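Local coordinates for protein mannose-specific lectin 3 chain 2 (Crocus vernus, PDB 3MEZ) that probably binds mannose and, as part of a heterotetrameric bulb-type lectin, probably agglutinates trypsin-treated rabbit erythrocytes weakly, at residues 59-71 with 81-93. Numbering follows the deposited sequence.
Sequences CFMRLGHSGELDI and VSNTVGQEGDYVL. Unlike the reference sequence in segment 59-71: Glu68 (reference Gln).
Tyr91 lays one face of its ring against the Ser66–Gly67 peptide, in the turn that closes the hairpin of strands 60-63 and 69-72 in this bulb-type (beta-prism II) lectin domain. Gly67 N sits 3.3 Å above the ring plane, over its centre, and Gly67 CA makes a CH-pi contact 3.6 Å from the centroid of the Tyr91 ring. Gly67, with its positive phi of 80°, brings its backbone flat against the ring face. Chi1 of -69° turns Tyr91 CG away from its own carbonyl and across the turn, and the far end of the ring is tied down by the bond from Tyr91 OH to Gln87 O at 2.6 Å. The 81-93 chain wraps round this turn and follows it with backbone bonds: Gly89 N donates to His65 O, and Gly86 N to Ser66 O at 3.0 Å. Each of these oxygens also receives a CA-H contact, from Glu88 and Val85 respectively. Within the turn, Glu68 folds back, bent at chi2, and accepts a hydrogen bond from Ser66 N on the syn lone pair of OE2.

On the side of the hairpin facing strand 92-95, Leu63 CD2 reaches Leu93 CB at 4.0 Å, and Leu69 CD2 and Met61 CE close on the same leucine. Leu93 also packs on Leu9 and Val103, so the contact joins the hairpin's sheet to that of strands 8-10, 92-95 and 101-110. Ser11 OG bonds both Gly64 O and Tyr91 N, bridging the two segments, while Trp105 of the chain 1 subunit packs on Leu69 and Ser82. Just past the end of edge strand 78-81, Ser82 grips Leu69 twice: Ser82 N donates to Leu69 O, and Leu69 N points almost straight at Ser82 OG, 3.0 Å away with an N-H...O angle of 174°.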
loop_
_atom_site.group_PDB
_atom_site.type_symbol
_atom_site.label_atom_id
_atom_site.label_comp_id
_atom_site.label_asym_id
_atom_site.label_seq_id
_atom_site.Cartn_x
_atom_site.Cartn_y
_atom_site.Cartn_z
ATOM N N CYS B 59 2.231 4.192 14.392
ATOM C CA CYS B 59 2.716 5.296 13.567
ATOM C C CYS B 59 2.942 4.924 12.119
ATOM O O CYS B 59 3.248 3.810 11.834
ATOM C CB CYS B 59 4.003 5.891 14.132
ATOM S SG CYS B 59 3.783 6.558 15.694
ATOM N N PHE B 60 2.722 5.876 11.239
ATOM C CA PHE B 60 2.991 5.726 9.833
ATOM C C PHE B 60 3.718 6.925 9.260
ATOM O O PHE B 60 3.526 8.012 9.692
ATOM C CB PHE B 60 1.735 5.382 9.006
ATOM C CG PHE B 60 0.720 6.473 8.889
ATOM C CD1 PHE B 60 -0.223 6.644 9.861
ATOM C CD2 PHE B 60 0.662 7.274 7.789
ATOM C CE1 PHE B 60 -1.157 7.582 9.759
ATOM C CE2 PHE B 60 -0.276 8.221 7.694
ATOM C CZ PHE B 60 -1.202 8.376 8.696
ATOM N N MET B 61 4.527 6.671 8.259
ATOM C CA MET B 61 5.166 7.687 7.475
ATOM C C MET B 61 4.530 7.853 6.092
ATOM O O MET B 61 4.154 6.918 5.477
ATOM C CB MET B 61 6.640 7.408 7.330
ATOM C CG MET B 61 7.399 8.599 7.036
ATOM S SD MET B 61 7.601 8.730 5.308
ATOM C CE MET B 61 8.995 7.706 5.067
ATOM N N ARG B 62 4.387 9.095 5.679
ATOM C CA ARG B 62 3.756 9.433 4.443
ATOM C C ARG B 62 4.495 10.540 3.727
ATOM O O ARG B 62 4.806 11.517 4.303
ATOM C CB ARG B 62 2.295 9.853 4.671
ATOM C CG ARG B 62 1.570 10.355 3.449
ATOM C CD ARG B 62 0.110 10.782 3.692
ATOM N NE ARG B 62 -0.605 11.272 2.526
ATOM C CZ ARG B 62 -0.548 12.509 2.057
ATOM N NH1 ARG B 62 0.185 13.397 2.643
ATOM N NH2 ARG B 62 -1.231 12.868 1.016
ATOM N N LEU B 63 4.696 10.360 2.441
ATOM C CA LEU B 63 5.238 11.381 1.597
ATOM C C LEU B 63 4.077 12.110 0.945
ATOM O O LEU B 63 3.251 11.535 0.294
ATOM C CB LEU B 63 6.169 10.787 0.543
ATOM C CG LEU B 63 6.724 11.704 -0.543
ATOM C CD1 LEU B 63 7.518 12.793 0.050
ATOM C CD2 LEU B 63 7.553 10.971 -1.584
ATOM N N GLY B 64 4.053 13.405 1.180
ATOM C CA GLY B 64 3.014 14.271 0.717
ATOM C C GLY B 64 3.186 14.834 -0.676
ATOM O O GLY B 64 4.147 14.594 -1.309
ATOM N N HIS B 65 2.223 15.638 -1.084
ATOM C CA HIS B 65 2.217 16.250 -2.389
ATOM C C HIS B 65 2.778 17.681 -2.430
ATOM O O HIS B 65 2.523 18.419 -3.330
ATOM C CB HIS B 65 0.885 16.135 -3.066
ATOM C CG HIS B 65 0.590 14.765 -3.576
ATOM N ND1 HIS B 65 0.042 13.789 -2.788
ATOM C CD2 HIS B 65 0.728 14.219 -4.793
ATOM C CE1 HIS B 65 -0.121 12.698 -3.496
ATOM N NE2 HIS B 65 0.292 12.934 -4.712
ATOM N N SER B 66 3.507 18.037 -1.394
ATOM C CA SER B 66 4.408 19.166 -1.380
ATOM C C SER B 66 5.844 18.747 -0.999
ATOM O O SER B 66 6.656 19.556 -0.614
ATOM C CB SER B 66 3.896 20.276 -0.456
ATOM O OG SER B 66 2.666 20.794 -0.876
ATOM N N GLY B 67 6.130 17.461 -1.090
ATOM C CA GLY B 67 7.425 16.952 -0.742
ATOM C C GLY B 67 7.692 16.751 0.738
ATOM O O GLY B 67 8.750 16.386 1.096
ATOM N N GLU B 68 6.717 17.000 1.585
ATOM C CA GLU B 68 6.866 16.818 3.019
ATOM C C GLU B 68 6.842 15.365 3.454
ATOM O O GLU B 68 6.085 14.641 2.942
ATOM C CB GLU B 68 5.788 17.627 3.779
ATOM C CG GLU B 68 4.394 17.020 3.892
ATOM C CD GLU B 68 3.528 17.194 2.658
ATOM O OE1 GLU B 68 2.316 17.363 2.747
ATOM O OE2 GLU B 68 4.050 17.131 1.586
ATOM N N LEU B 69 7.646 14.986 4.428
ATOM C CA LEU B 69 7.557 13.691 5.076
ATOM C C LEU B 69 7.056 13.818 6.497
ATOM O O LEU B 69 7.740 14.347 7.316
ATOM C CB LEU B 69 8.919 13.053 5.190
ATOM C CG LEU B 69 9.706 12.360 4.119
ATOM C CD1 LEU B 69 10.955 11.785 4.757
ATOM C CD2 LEU B 69 8.911 11.287 3.501
ATOM N N ASP B 70 5.882 13.277 6.765
ATOM C CA ASP B 70 5.244 13.277 8.065
ATOM C C ASP B 70 5.258 11.898 8.703
ATOM O O ASP B 70 4.988 10.953 8.052
ATOM C CB ASP B 70 3.775 13.717 7.961
ATOM C CG ASP B 70 3.593 15.061 7.300
ATOM O OD1 ASP B 70 4.177 16.007 7.752
ATOM O OD2 ASP B 70 2.880 15.163 6.326
ATOM N N ILE B 71 5.584 11.830 9.976
ATOM C CA ILE B 71 5.330 10.686 10.786
ATOM C C ILE B 71 4.101 10.974 11.647
ATOM O O ILE B 71 4.072 11.892 12.407
ATOM C CB ILE B 71 6.491 10.299 11.688
ATOM C CG1 ILE B 71 7.741 10.082 10.880
ATOM C CG2 ILE B 71 6.171 9.100 12.410
ATOM C CD1 ILE B 71 8.925 9.853 11.665
ATOM N N VAL B 81 7.752 16.195 11.270
ATOM C CA VAL B 81 7.644 16.562 9.900
ATOM C C VAL B 81 8.949 17.152 9.390
ATOM O O VAL B 81 9.643 17.822 10.103
ATOM C CB VAL B 81 6.527 17.548 9.642
ATOM C CG1 VAL B 81 6.322 17.703 8.212
ATOM C CG2 VAL B 81 5.287 17.104 10.241
ATOM N N SER B 82 9.267 16.889 8.145
ATOM C CA SER B 82 10.396 17.505 7.522
ATOM C C SER B 82 10.065 18.960 7.183
ATOM O O SER B 82 8.925 19.356 7.219
ATOM C CB SER B 82 10.850 16.693 6.323
ATOM O OG SER B 82 9.943 16.763 5.303
ATOM N N ASN B 83 11.076 19.755 6.879
ATOM C CA ASN B 83 10.857 21.177 6.712
ATOM C C ASN B 83 10.427 21.582 5.316
ATOM O O ASN B 83 10.209 22.716 5.055
ATOM C CB ASN B 83 12.037 22.003 7.212
ATOM C CG ASN B 83 13.284 21.752 6.448
ATOM O OD1 ASN B 83 13.306 21.007 5.514
ATOM N ND2 ASN B 83 14.335 22.401 6.850
ATOM N N THR B 84 10.289 20.615 4.433
ATOM C CA THR B 84 9.981 20.888 3.057
ATOM C C THR B 84 8.608 21.310 2.744
ATOM O O THR B 84 7.681 20.839 3.315
ATOM C CB THR B 84 10.180 19.694 2.112
ATOM O OG1 THR B 84 9.102 19.689 1.193
ATOM C CG2 THR B 84 10.185 18.376 2.799
ATOM N N VAL B 85 8.484 22.203 1.790
ATOM C CA VAL B 85 7.219 22.397 1.165
ATOM C C VAL B 85 7.246 23.138 -0.137
ATOM O O VAL B 85 7.096 24.348 -0.169
ATOM C CB VAL B 85 6.265 23.019 2.100
ATOM C CG1 VAL B 85 5.252 21.970 2.556
ATOM C CG2 VAL B 85 7.015 23.557 3.254
ATOM N N GLY B 86 7.402 22.370 -1.195
ATOM C CA GLY B 86 7.435 22.842 -2.542
ATOM C C GLY B 86 6.083 23.009 -3.157
ATOM O O GLY B 86 5.103 23.016 -2.516
ATOM N N GLN B 87 6.072 23.177 -4.448
ATOM C CA GLN B 87 4.867 23.397 -5.202
ATOM C C GLN B 87 4.017 22.109 -5.237
ATOM O O GLN B 87 4.541 21.028 -5.226
ATOM C CB GLN B 87 5.296 23.866 -6.589
ATOM C CG GLN B 87 4.243 23.980 -7.628
ATOM C CD GLN B 87 4.790 24.011 -9.045
ATOM O OE1 GLN B 87 5.990 24.066 -9.271
ATOM N NE2 GLN B 87 3.898 23.990 -10.009
ATOM N N GLU B 88 2.706 22.246 -5.284
ATOM C CA GLU B 88 1.851 21.099 -5.298
ATOM C C GLU B 88 2.099 20.236 -6.500
ATOM O O GLU B 88 2.168 20.712 -7.583
ATOM C CB GLU B 88 0.369 21.480 -5.275
ATOM C CG GLU B 88 -0.526 20.272 -5.172
ATOM C CD GLU B 88 -1.951 20.466 -5.686
ATOM O OE1 GLU B 88 -2.149 21.143 -6.692
ATOM O OE2 GLU B 88 -2.883 19.932 -5.089
ATOM N N GLY B 89 2.195 18.944 -6.270
ATOM C CA GLY B 89 2.461 18.008 -7.312
ATOM C C GLY B 89 2.907 16.678 -6.740
ATOM O O GLY B 89 2.675 16.415 -5.613
ATOM N N ASP B 90 3.568 15.891 -7.562
ATOM C CA ASP B 90 4.004 14.552 -7.230
ATOM C C ASP B 90 5.507 14.507 -6.944
ATOM O O ASP B 90 6.274 15.019 -7.677
ATOM C CB ASP B 90 3.632 13.593 -8.338
ATOM C CG ASP B 90 2.145 13.546 -8.602
ATOM O OD1 ASP B 90 1.364 13.760 -7.718
ATOM O OD2 ASP B 90 1.793 13.290 -9.711
ATOM N N TYR B 91 5.863 13.888 -5.845
ATOM C CA TYR B 91 7.215 13.853 -5.338
ATOM C C TYR B 91 7.720 12.413 -5.156
ATOM O O TYR B 91 6.966 11.482 -5.177
ATOM C CB TYR B 91 7.346 14.624 -4.045
ATOM C CG TYR B 91 7.204 16.118 -4.155
ATOM C CD1 TYR B 91 5.992 16.692 -4.395
ATOM C CD2 TYR B 91 8.300 16.952 -4.025
ATOM C CE1 TYR B 91 5.862 18.045 -4.472
ATOM C CE2 TYR B 91 8.177 18.248 -4.109
ATOM C CZ TYR B 91 6.970 18.806 -4.354
ATOM O OH TYR B 91 6.848 20.124 -4.436
ATOM N N VAL B 92 9.018 12.267 -5.051
ATOM C CA VAL B 92 9.599 10.994 -4.882
ATOM C C VAL B 92 10.682 11.044 -3.806
ATOM O O VAL B 92 11.410 11.962 -3.728
ATOM C CB VAL B 92 10.053 10.501 -6.254
ATOM C CG1 VAL B 92 11.480 10.767 -6.496
ATOM C CG2 VAL B 92 9.647 9.193 -6.483
ATOM N N LEU B 93 10.680 10.066 -2.936
ATOM C CA LEU B 93 11.710 9.857 -1.937
ATOM C C LEU B 93 12.526 8.673 -2.433
ATOM O O LEU B 93 12.003 7.600 -2.582
ATOM C CB LEU B 93 11.101 9.493 -0.609
ATOM C CG LEU B 93 11.726 9.584 0.790
ATOM C CD1 LEU B 93 11.516 8.406 1.710
ATOM C CD2 LEU B 93 13.123 10.039 0.827
#